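Local structure of probable LacI-family transcriptional regulator (Corynebacterium glutamicum ATCC 13032, 3BIL) at residues 132-135 / 136-139. The protein probably acts as a LacI-family transcription factor that binds regulatory DNA, its modelled part being the periplasmic-binding-protein-like domain of that family. Residues are numbered along the deposited sequence; the frame is centred on the assembly and turned at random.
Sequences EECA and NQLE
Cys134 and Leu138 are joined at the first turn of helix 135-143, where the chain leaves the loop that follows strand 126-128 in the periplasmic-binding-protein-like fold. The evidence for the turn is an i to i+4 backbone hydrogen bond: Leu138 N donates to Cys134 O over 3.2 Å, with an N-H...O angle of 151°. One residue on, Glu139 N reaches Ala135 O at 3.3 Å, but an angle of 130° makes this bond weak; Glu139 N also donates to Asn136 O, 3.0 Å away, an i to i+3 bond, so it is shared between two carbonyls.

The side chains of Leu138 and Gln137 pack around the Cys134 end. Leu138 lays its CB beside the carbonyl, 3.4 Å from Cys134 O, and carries CD1 past it to an apolar contact with Cys134 CB. Gln137 runs back along the turn: chi1 of -26°, off the staggered values, turns the chain, and its extension beyond CG carries the amide nitrogen NE2 to 3.7 Å from Cys134 SG, a distance of packing.

Further out, helix 108-120 of the same chain covers this side. Cys134 touches Ala108 and Met111, Leu138 meets Leu115, and Gln137 OE1 makes a weak hydrogen bond with Ser112 OG that helps hold the amide. Leu138 also touches Pro130 of the preceding loop. At the start of the turn, Ala135 N donates to Glu132 O, while the CB of Glu132 is directed away from residues 136-139 and its OE1 forms a salt bridge with Arg200 NH2.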
# COMPACT_ATOMS: atom_id res chain seq x y z
N GLU A 132 -14.23 18.00 -0.45
CA GLU A 132 -15.14 19.08 -0.86
C GLU A 132 -15.52 20.02 0.27
O GLU A 132 -15.70 21.22 0.06
CB GLU A 132 -16.39 18.50 -1.51
CG GLU A 132 -16.11 17.93 -2.87
CD GLU A 132 -17.31 17.24 -3.47
OE1 GLU A 132 -17.12 16.61 -4.54
OE2 GLU A 132 -18.42 17.32 -2.88
N GLU A 133 -15.63 19.47 1.48
CA GLU A 133 -15.94 20.25 2.67
C GLU A 133 -14.81 21.20 3.09
O GLU A 133 -14.82 21.69 4.22
CB GLU A 133 -16.29 19.32 3.82
CG GLU A 133 -17.44 18.41 3.51
CD GLU A 133 -18.45 18.41 4.62
OE1 GLU A 133 -18.07 18.03 5.76
OE2 GLU A 133 -19.62 18.81 4.37
N CYS A 134 -13.86 21.46 2.19
CA CYS A 134 -12.69 22.31 2.45
C CYS A 134 -12.52 23.30 1.31
O CYS A 134 -11.48 23.96 1.20
CB CYS A 134 -11.40 21.48 2.56
SG CYS A 134 -11.18 20.59 4.12
N ALA A 135 -13.53 23.39 0.46
CA ALA A 135 -13.49 24.25 -0.71
C ALA A 135 -13.13 25.70 -0.35
O ALA A 135 -12.35 26.35 -1.05
CB ALA A 135 -14.82 24.18 -1.46
N ASN A 136 -13.68 26.19 0.77
CA ASN A 136 -13.46 27.58 1.20
C ASN A 136 -12.01 27.89 1.60
O ASN A 136 -11.39 28.78 1.01
CB ASN A 136 -14.45 27.97 2.31
CG ASN A 136 -15.90 28.06 1.82
OD1 ASN A 136 -16.18 28.03 0.61
ND2 ASN A 136 -16.83 28.16 2.76
N GLN A 137 -11.47 27.13 2.55
CA GLN A 137 -10.11 27.36 3.04
C GLN A 137 -9.11 27.24 1.93
O GLN A 137 -8.08 27.92 1.94
CB GLN A 137 -9.71 26.35 4.10
CG GLN A 137 -10.86 25.75 4.86
CD GLN A 137 -10.37 24.68 5.80
OE1 GLN A 137 -9.24 24.73 6.29
NE2 GLN A 137 -11.23 23.69 6.06
N LEU A 138 -9.41 26.35 0.98
CA LEU A 138 -8.53 26.05 -0.15
C LEU A 138 -8.48 27.20 -1.15
O LEU A 138 -7.49 27.34 -1.87
CB LEU A 138 -8.94 24.73 -0.86
CG LEU A 138 -8.42 23.36 -0.39
CD1 LEU A 138 -9.22 22.25 -1.01
CD2 LEU A 138 -6.95 23.16 -0.69
N GLU A 139 -9.54 28.00 -1.20
CA GLU A 139 -9.58 29.17 -2.08
C GLU A 139 -8.76 30.30 -1.48
O GLU A 139 -7.93 30.90 -2.16
CB GLU A 139 -11.01 29.61 -2.30
CG GLU A 139 -11.35 29.83 -3.76
CD GLU A 139 -11.61 28.52 -4.49
OE1 GLU A 139 -12.75 28.31 -4.97
OE2 GLU A 139 -10.67 27.69 -4.58